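Local atomic coordinates of sister chromatid cohesion protein (Chaetomium thermophilum, PDB entry 5T8V), a protein that probably loads cohesin onto chromatin as the Scc2/Nipped-B subunit of the cohesin loader, seen here as its HEAT-repeat C-terminal fragment. Residues Ser1135-His1140 / Asp1213-Pro1218; Phe1166-Thr1171 / Phe1208-Asp1213. All coordinates share one frame; numbering follows the deposited sequence.

Contacts 1 and 2 lie side by side in the C-terminal part of the helical chain, their centres about 8 Å apart and each more than 40 Å from the centre of the chain. Contact 2 is nested inside the chain loop that contact 1 closes. They share D1213, where helix 1200-1213 ends. Backbone bonds carry this helix into the turn of contact 1: V1215 N lies 3.1 Å from Y1210 O, and D1217 N lies 2.8 Å from Q1211 O, both probable hydrogen bonds. Y1210 also joins the two, since Q1137 OE1 packs 3.8 Å from Y1210 OH. Contact 2 is buried, while contact 1 is at the surface.

Contact 1 of 2, residues Ser1135-His1140 / Asp1213-Pro1218; sequences STQDDH and DIVKDP
I1214 and V1215 lean on the bend S1135-Q1137, which leads from helix 1115-1133 into helix 1139-1154. The contact thus packs the turn after helix 1200-1213 on an inter-helix bend, at the surface of the HEAT-repeat C-terminal fragment. The backbones come closest at T1136 and I1214, whose CA atoms are 6.2 Å apart.

The first kind of interaction is apolar side chain against backbone. I1214 points toward the bend and sends both of its branches there. Its CD1 lies 3.6 Å from S1135 O. Its CG2 rests 4.1 Å from T1136 C. The CB atoms of S1135 and T1136 point away from the isoleucine, which therefore meets main chain at these two residues.

The second kind is methyl against amide. The Q1137 chain is extended, with CG anti to the backbone N (chi1 -156°), and this carries its amide over to V1215. There V1215 CG2 sits 3.4 Å from Q1137 OE1 and 3.8 Å from Q1137 NE2. The two side chains cross at a slant. Q1137 OE1 has its polar partners elsewhere: it accepts a hydrogen bond from T1173 N and pairs with S1172 OG. These bonds hold the amide in place beside the valine. Both Q1137 and V1215 also touch Y1210.

Within the bend, T1136 OG1 donates to D1138 OD1 over 3.1 Å, approaching from above the carboxylate plane. D1138 is the N-cap of helix 1139-1154, and the same OD1 makes a weak bond to A1141 N. T1136 thus braces the capping carboxylate.

Between the segments there is neither hydrogen bond nor salt bridge, so the 189 Å² buried here is probably mainly van der Waals packing of methyls on main chain and amide. The polar bonds around it run within the bend or out to the 1172-1173 loop.

Contact 2 of 2, residues Phe1166-Thr1171 / Phe1208-Asp1213; sequences FITLAT and FAYQRD
Y1210 and Q1211 reach from helix 1200-1213 to the end of helix 1163-1169, and here T1168, L1169, T1171, Y1210 and Q1211 are all buried. CG of Y1210 is anti to the backbone N (chi1 -176°), which takes the ring on past the T1168 methyl toward L1169 and T1171. L1169 crosses the tyrosine at about a right angle, its CD2 4.0 Å from Y1210 CE1. T1171 runs past the ring in the opposite sense. T1168 OG1 is held by V1164 O and S1206 OG.

Beside the ring lies the polar grip. Q1211 NE2 donates to T1171 O over 2.7 Å, and more weakly to T1171 OG1 over 3.1 Å. The first acceptor lies in the glutamine's amide plane, but the N-H to O angle is only 131°. The Q1211 chain folds back at chi2 (-71°) to bring NE2 there, while its OE1 bonds to K1229. T1171 OG1 in turn donates to T1168 O at 2.8 Å, in the carbonyl plane. That oxygen also accepts T1171 N, so two bonds hold it in the turn at the helix end.

This is helix-to-helix packing within the HEAT-repeat architecture, in the region matching the sister chromatid cohesion C-terminus family. L1169 also packs on helices 1139-1154 and 1175-1191. The buried F1208 ring meets those of Y1275 and F1278.

The solvent side is different. R1212 and D1213 are exposed and make no contact with 1166-1171. They pair with each other instead, R1212 NH1 to D1213 OD1, as a salt bridge. F1208 CE2 lies at the edge of the R1212 guanidinium, in its plane.

Contact 1 of 2, residues Ser1135-His1140 / Asp1213-Pro1218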
ATOM      1  N   SER A1135     -39.786   7.588  25.068  1.00 48.28           N
ATOM      2  CA  SER A1135     -40.938   7.989  24.272  1.00 49.93           C
ATOM      3  C   SER A1135     -40.563   8.612  22.938  1.00 49.09           C
ATOM      4  O   SER A1135     -41.345   8.524  21.985  1.00 51.47           O
ATOM      5  CB  SER A1135     -41.803   8.982  25.056  1.00 51.42           C
ATOM      6  OG  SER A1135     -42.351   8.375  26.213  1.00 52.61           O
ATOM      7  N   THR A1136     -39.394   9.241  22.843  1.00 67.63           N
ATOM      8  CA  THR A1136     -38.946   9.869  21.610  1.00 69.18           C
ATOM      9  C   THR A1136     -37.469   9.566  21.407  1.00 68.23           C
ATOM     10  O   THR A1136     -36.804   8.984  22.269  1.00 66.60           O
ATOM     11  CB  THR A1136     -39.183  11.386  21.624  1.00 68.84           C
ATOM     12  OG1 THR A1136     -38.747  11.931  22.875  1.00 67.82           O
ATOM     13  CG2 THR A1136     -40.655  11.700  21.412  1.00 70.13           C
ATOM     14  N   GLN A1137     -36.958   9.973  20.244  1.00 62.13           N
ATOM     15  CA  GLN A1137     -35.572   9.725  19.867  1.00 62.59           C
ATOM     16  C   GLN A1137     -34.817  11.022  19.599  1.00 63.07           C
ATOM     17  O   GLN A1137     -33.817  11.015  18.875  1.00 63.41           O
ATOM     18  CB  GLN A1137     -35.524   8.812  18.642  1.00 64.46           C
ATOM     19  CG  GLN A1137     -34.237   8.025  18.502  1.00 63.67           C
ATOM     20  CD  GLN A1137     -34.402   6.794  17.636  1.00 64.56           C
ATOM     21  OE1 GLN A1137     -33.790   5.758  17.894  1.00 64.69           O
ATOM     22  NE2 GLN A1137     -35.232   6.896  16.603  1.00 66.11           N
ATOM     23  N   ASP A1138     -35.273  12.131  20.174  1.00 73.27           N
ATOM     24  CA  ASP A1138     -34.671  13.438  19.963  1.00 71.74           C
ATOM     25  C   ASP A1138     -33.809  13.817  21.167  1.00 69.20           C
ATOM     26  O   ASP A1138     -33.645  13.050  22.118  1.00 69.48           O
ATOM     27  CB  ASP A1138     -35.756  14.484  19.690  1.00 72.49           C
ATOM     28  CG  ASP A1138     -36.923  14.381  20.652  1.00 73.07           C
ATOM     29  OD1 ASP A1138     -36.710  13.946  21.804  1.00 71.54           O
ATOM     30  OD2 ASP A1138     -38.055  14.727  20.254  1.00 74.96           O
ATOM     31  N   ASP A1139     -33.250  15.030  21.119  1.00 62.69           N
ATOM     32  CA  ASP A1139     -32.286  15.451  22.132  1.00 60.05           C
ATOM     33  C   ASP A1139     -32.906  15.478  23.525  1.00 58.43           C
ATOM     34  O   ASP A1139     -32.230  15.185  24.518  1.00 57.51           O
ATOM     35  CB  ASP A1139     -31.720  16.824  21.772  1.00 59.68           C
ATOM     36  CG  ASP A1139     -30.780  16.773  20.586  1.00 60.01           C
ATOM     37  OD1 ASP A1139     -29.973  15.821  20.510  1.00 59.85           O
ATOM     38  OD2 ASP A1139     -30.851  17.680  19.729  1.00 60.25           O
ATOM     39  N   HIS A1140     -34.185  15.841  23.623  1.00 50.58           N
ATOM     40  CA  HIS A1140     -34.852  15.868  24.921  1.00 48.92           C
ATOM     41  C   HIS A1140     -34.782  14.502  25.595  1.00 47.70           C
ATOM     42  O   HIS A1140     -34.349  14.375  26.753  1.00 46.80           O
ATOM     43  CB  HIS A1140     -36.302  16.313  24.734  1.00 49.68           C
ATOM     44  CG  HIS A1140     -36.973  16.733  26.000  1.00 49.94           C
ATOM     45  ND1 HIS A1140     -38.227  16.287  26.361  1.00 51.13           N
ATOM     46  CD2 HIS A1140     -36.569  17.562  26.991  1.00 49.67           C
ATOM     47  CE1 HIS A1140     -38.564  16.821  27.521  1.00 51.27           C
ATOM     48  NE2 HIS A1140     -37.575  17.599  27.925  1.00 50.38           N
ATOM     49  N   ASP A1213     -42.567   1.149  17.650  1.00 60.13           N
ATOM     50  CA  ASP A1213     -43.343   2.333  17.998  1.00 61.92           C
ATOM     51  C   ASP A1213     -42.522   3.616  18.003  1.00 61.08           C
ATOM     52  O   ASP A1213     -43.066   4.687  17.706  1.00 63.00           O
ATOM     53  CB  ASP A1213     -43.992   2.146  19.372  1.00 62.49           C
ATOM     54  CG  ASP A1213     -44.918   0.946  19.421  1.00 63.67           C
ATOM     55  OD1 ASP A1213     -45.491   0.593  18.369  1.00 63.41           O
ATOM     56  OD2 ASP A1213     -45.074   0.357  20.512  1.00 64.02           O
ATOM     57  N   ILE A1214     -41.232   3.542  18.330  1.00 60.23           N
ATOM     58  CA  ILE A1214     -40.413   4.740  18.485  1.00 60.07           C
ATOM     59  C   ILE A1214     -39.567   4.959  17.238  1.00 60.10           C
ATOM     60  O   ILE A1214     -39.752   5.944  16.516  1.00 61.41           O
ATOM     61  CB  ILE A1214     -39.526   4.641  19.741  1.00 58.08           C
ATOM     62  CG1 ILE A1214     -40.351   4.159  20.939  1.00 58.14           C
ATOM     63  CG2 ILE A1214     -38.881   5.987  20.041  1.00 57.72           C
ATOM     64  CD1 ILE A1214     -41.603   4.978  21.212  1.00 59.32           C
ATOM     65  N   VAL A1215     -38.624   4.048  16.984  1.00 46.75           N
ATOM     66  CA  VAL A1215     -37.774   4.167  15.804  1.00 47.31           C
ATOM     67  C   VAL A1215     -38.606   4.075  14.535  1.00 48.54           C
ATOM     68  O   VAL A1215     -38.229   4.623  13.492  1.00 49.76           O
ATOM     69  CB  VAL A1215     -36.669   3.091  15.831  1.00 46.15           C
ATOM     70  CG1 VAL A1215     -35.777   3.201  14.598  1.00 47.04           C
ATOM     71  CG2 VAL A1215     -35.836   3.210  17.099  1.00 45.23           C
ATOM     72  N   LYS A1216     -39.745   3.384  14.596  1.00 56.02           N
ATOM     73  CA  LYS A1216     -40.621   3.200  13.442  1.00 56.72           C
ATOM     74  C   LYS A1216     -39.881   2.464  12.321  1.00 57.39           C
ATOM     75  O   LYS A1216     -39.765   2.936  11.188  1.00 57.84           O
ATOM     76  CB  LYS A1216     -41.179   4.544  12.965  1.00 58.48           C
ATOM     77  CG  LYS A1216     -41.819   5.364  14.081  1.00 59.01           C
ATOM     78  CD  LYS A1216     -43.230   5.800  13.728  1.00 61.30           C
ATOM     79  CE  LYS A1216     -43.898   6.508  14.896  1.00 62.52           C
ATOM     80  NZ  LYS A1216     -45.287   6.940  14.577  1.00 65.06           N
ATOM     81  N   ASP A1217     -39.377   1.283  12.676  1.00 62.27           N
ATOM     82  CA  ASP A1217     -38.657   0.398  11.769  1.00 63.03           C
ATOM     83  C   ASP A1217     -38.696  -1.013  12.343  1.00 64.91           C
ATOM     84  O   ASP A1217     -37.729  -1.450  12.982  1.00 64.87           O
ATOM     85  CB  ASP A1217     -37.213   0.865  11.576  1.00 60.81           C
ATOM     86  CG  ASP A1217     -36.376  -0.136  10.801  1.00 58.91           C
ATOM     87  OD1 ASP A1217     -36.946  -0.888   9.982  1.00 58.20           O
ATOM     88  OD2 ASP A1217     -35.147  -0.172  11.013  1.00 57.97           O
ATOM     89  N   PRO A1218     -39.786  -1.756  12.143  1.00 55.16           N
ATOM     90  CA  PRO A1218     -39.942  -3.057  12.803  1.00 55.17           C
ATOM     91  C   PRO A1218     -39.104  -4.182  12.213  1.00 55.05           C
ATOM     92  O   PRO A1218     -39.290  -5.333  12.613  1.00 55.27           O
ATOM     93  CB  PRO A1218     -41.441  -3.344  12.621  1.00 56.40           C
ATOM     94  CG  PRO A1218     -41.799  -2.650  11.356  1.00 57.53           C
ATOM     95  CD  PRO A1218     -40.947  -1.415  11.302  1.00 57.05           C
TER

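Contact 2 of 2, residues Phe1166-Thr1171 / Phe1208-Asp1213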
ATOM      1  N   PHE A1166     -32.233   0.430  29.505  1.00 44.41           N
ATOM      2  CA  PHE A1166     -30.976   0.730  28.825  1.00 44.17           C
ATOM      3  C   PHE A1166     -30.690  -0.279  27.719  1.00 45.86           C
ATOM      4  O   PHE A1166     -30.186   0.091  26.651  1.00 45.54           O
ATOM      5  CB  PHE A1166     -29.824   0.768  29.827  1.00 43.47           C
ATOM      6  CG  PHE A1166     -29.719   2.066  30.577  1.00 42.93           C
ATOM      7  CD1 PHE A1166     -29.410   3.242  29.915  1.00 42.59           C
ATOM      8  CD2 PHE A1166     -29.919   2.108  31.941  1.00 42.90           C
ATOM      9  CE1 PHE A1166     -29.311   4.438  30.604  1.00 41.57           C
ATOM     10  CE2 PHE A1166     -29.820   3.302  32.637  1.00 42.51           C
ATOM     11  CZ  PHE A1166     -29.516   4.467  31.967  1.00 41.75           C
ATOM     12  N   ILE A1167     -30.997  -1.555  27.957  1.00 46.53           N
ATOM     13  CA  ILE A1167     -30.885  -2.549  26.893  1.00 46.70           C
ATOM     14  C   ILE A1167     -31.711  -2.119  25.688  1.00 46.34           C
ATOM     15  O   ILE A1167     -31.313  -2.326  24.535  1.00 46.69           O
ATOM     16  CB  ILE A1167     -31.314  -3.936  27.409  1.00 47.77           C
ATOM     17  CG1 ILE A1167     -30.386  -4.393  28.539  1.00 47.55           C
ATOM     18  CG2 ILE A1167     -31.303  -4.958  26.276  1.00 48.28           C
ATOM     19  CD1 ILE A1167     -30.847  -5.650  29.251  1.00 48.62           C
ATOM     20  N   THR A1168     -32.871  -1.507  25.936  1.00 44.54           N
ATOM     21  CA  THR A1168     -33.738  -1.071  24.846  1.00 44.90           C
ATOM     22  C   THR A1168     -33.180   0.168  24.157  1.00 43.79           C
ATOM     23  O   THR A1168     -33.169   0.249  22.923  1.00 44.45           O
ATOM     24  CB  THR A1168     -35.145  -0.795  25.380  1.00 45.08           C
ATOM     25  OG1 THR A1168     -35.619  -1.939  26.099  1.00 46.28           O
ATOM     26  CG2 THR A1168     -36.102  -0.494  24.243  1.00 45.90           C
ATOM     27  N   LEU A1169     -32.715   1.146  24.934  1.00 42.97           N
ATOM     28  CA  LEU A1169     -32.185   2.373  24.355  1.00 42.01           C
ATOM     29  C   LEU A1169     -30.877   2.144  23.612  1.00 42.31           C
ATOM     30  O   LEU A1169     -30.504   2.970  22.772  1.00 42.10           O
ATOM     31  CB  LEU A1169     -31.988   3.421  25.450  1.00 40.56           C
ATOM     32  CG  LEU A1169     -33.270   3.905  26.136  1.00 40.26           C
ATOM     33  CD1 LEU A1169     -32.944   4.700  27.387  1.00 39.12           C
ATOM     34  CD2 LEU A1169     -34.115   4.741  25.181  1.00 40.33           C
ATOM     35  N   ALA A1170     -30.172   1.045  23.895  1.00 54.90           N
ATOM     36  CA  ALA A1170     -28.938   0.756  23.174  1.00 56.05           C
ATOM     37  C   ALA A1170     -29.187   0.512  21.692  1.00 59.05           C
ATOM     38  O   ALA A1170     -28.257   0.650  20.889  1.00 59.42           O
ATOM     39  CB  ALA A1170     -28.238  -0.454  23.790  1.00 56.68           C
ATOM     40  N   THR A1171     -30.413   0.155  21.313  1.00 44.87           N
ATOM     41  CA  THR A1171     -30.766  -0.069  19.917  1.00 46.33           C
ATOM     42  C   THR A1171     -31.327   1.181  19.251  1.00 46.00           C
ATOM     43  O   THR A1171     -31.994   1.077  18.217  1.00 47.38           O
ATOM     44  CB  THR A1171     -31.778  -1.213  19.804  1.00 47.81           C
ATOM     45  OG1 THR A1171     -33.030  -0.807  20.371  1.00 47.38           O
ATOM     46  CG2 THR A1171     -31.273  -2.453  20.530  1.00 48.26           C
ATOM     47  N   PHE A1208     -38.181  -4.917  20.594  1.00 43.29           N
ATOM     48  CA  PHE A1208     -39.089  -4.950  19.451  1.00 44.07           C
ATOM     49  C   PHE A1208     -40.103  -3.814  19.523  1.00 45.54           C
ATOM     50  O   PHE A1208     -40.298  -3.080  18.547  1.00 45.64           O
ATOM     51  CB  PHE A1208     -39.802  -6.299  19.376  1.00 44.32           C
ATOM     52  CG  PHE A1208     -40.894  -6.342  18.344  1.00 45.32           C
ATOM     53  CD1 PHE A1208     -40.593  -6.252  16.996  1.00 45.05           C
ATOM     54  CD2 PHE A1208     -42.220  -6.465  18.723  1.00 47.26           C
ATOM     55  CE1 PHE A1208     -41.594  -6.285  16.045  1.00 46.61           C
ATOM     56  CE2 PHE A1208     -43.225  -6.500  17.776  1.00 48.73           C
ATOM     57  CZ  PHE A1208     -42.911  -6.410  16.436  1.00 48.40           C
ATOM     58  N   ALA A1209     -40.765  -3.657  20.672  1.00 55.72           N
ATOM     59  CA  ALA A1209     -41.739  -2.578  20.819  1.00 55.93           C
ATOM     60  C   ALA A1209     -41.095  -1.220  20.575  1.00 55.14           C
ATOM     61  O   ALA A1209     -41.720  -0.319  20.005  1.00 55.85           O
ATOM     62  CB  ALA A1209     -42.374  -2.630  22.208  1.00 55.98           C
ATOM     63  N   TYR A1210     -39.840  -1.059  20.995  1.00 47.81           N
ATOM     64  CA  TYR A1210     -39.140   0.206  20.798  1.00 48.32           C
ATOM     65  C   TYR A1210     -38.867   0.453  19.320  1.00 48.03           C
ATOM     66  O   TYR A1210     -39.102   1.555  18.812  1.00 47.69           O
ATOM     67  CB  TYR A1210     -37.840   0.196  21.601  1.00 46.92           C
ATOM     68  CG  TYR A1210     -37.060   1.491  21.569  1.00 46.64           C
ATOM     69  CD1 TYR A1210     -37.467   2.588  22.314  1.00 47.79           C
ATOM     70  CD2 TYR A1210     -35.902   1.608  20.812  1.00 46.39           C
ATOM     71  CE1 TYR A1210     -36.752   3.771  22.297  1.00 48.60           C
ATOM     72  CE2 TYR A1210     -35.180   2.785  20.788  1.00 47.29           C
ATOM     73  CZ  TYR A1210     -35.608   3.864  21.532  1.00 48.41           C
ATOM     74  OH  TYR A1210     -34.892   5.043  21.510  1.00 49.23           O
ATOM     75  N   GLN A1211     -38.374  -0.567  18.612  1.00 53.45           N
ATOM     76  CA  GLN A1211     -38.121  -0.420  17.183  1.00 53.76           C
ATOM     77  C   GLN A1211     -39.410  -0.168  16.411  1.00 55.04           C
ATOM     78  O   GLN A1211     -39.395   0.528  15.389  1.00 55.51           O
ATOM     79  CB  GLN A1211     -37.422  -1.668  16.644  1.00 52.51           C
ATOM     80  CG  GLN A1211     -36.025  -1.885  17.197  1.00 51.47           C
ATOM     81  CD  GLN A1211     -35.027  -0.873  16.673  1.00 51.90           C
ATOM     82  OE1 GLN A1211     -35.084  -0.475  15.510  1.00 52.86           O
ATOM     83  NE2 GLN A1211     -34.109  -0.445  17.533  1.00 51.20           N
ATOM     84  N   ARG A1212     -40.529  -0.719  16.882  1.00 45.29           N
ATOM     85  CA  ARG A1212     -41.786  -0.615  16.152  1.00 46.65           C
ATOM     86  C   ARG A1212     -42.467   0.728  16.390  1.00 47.81           C
ATOM     87  O   ARG A1212     -42.898   1.389  15.440  1.00 49.22           O
ATOM     88  CB  ARG A1212     -42.716  -1.764  16.552  1.00 46.59           C
ATOM     89  CG  ARG A1212     -44.160  -1.595  16.097  1.00 48.28           C
ATOM     90  CD  ARG A1212     -44.977  -2.856  16.336  1.00 48.97           C
ATOM     91  NE  ARG A1212     -44.830  -3.360  17.700  1.00 49.89           N
ATOM     92  CZ  ARG A1212     -45.428  -2.836  18.766  1.00 52.68           C
ATOM     93  NH1 ARG A1212     -46.217  -1.777  18.639  1.00 55.35           N
ATOM     94  NH2 ARG A1212     -45.232  -3.368  19.964  1.00 52.81           N
ATOM     95  N   ASP A1213     -42.567   1.149  17.650  1.00 60.13           N
ATOM     96  CA  ASP A1213     -43.343   2.333  17.998  1.00 61.92           C
ATOM     97  C   ASP A1213     -42.522   3.616  18.003  1.00 61.08           C
ATOM     98  O   ASP A1213     -43.066   4.687  17.706  1.00 63.00           O
ATOM     99  CB  ASP A1213     -43.992   2.146  19.372  1.00 62.49           C
ATOM    100  CG  ASP A1213     -44.918   0.946  19.421  1.00 63.67           C
ATOM    101  OD1 ASP A1213     -45.491   0.593  18.369  1.00 63.41           O
ATOM    102  OD2 ASP A1213     -45.074   0.357  20.512  1.00 64.02           O
TER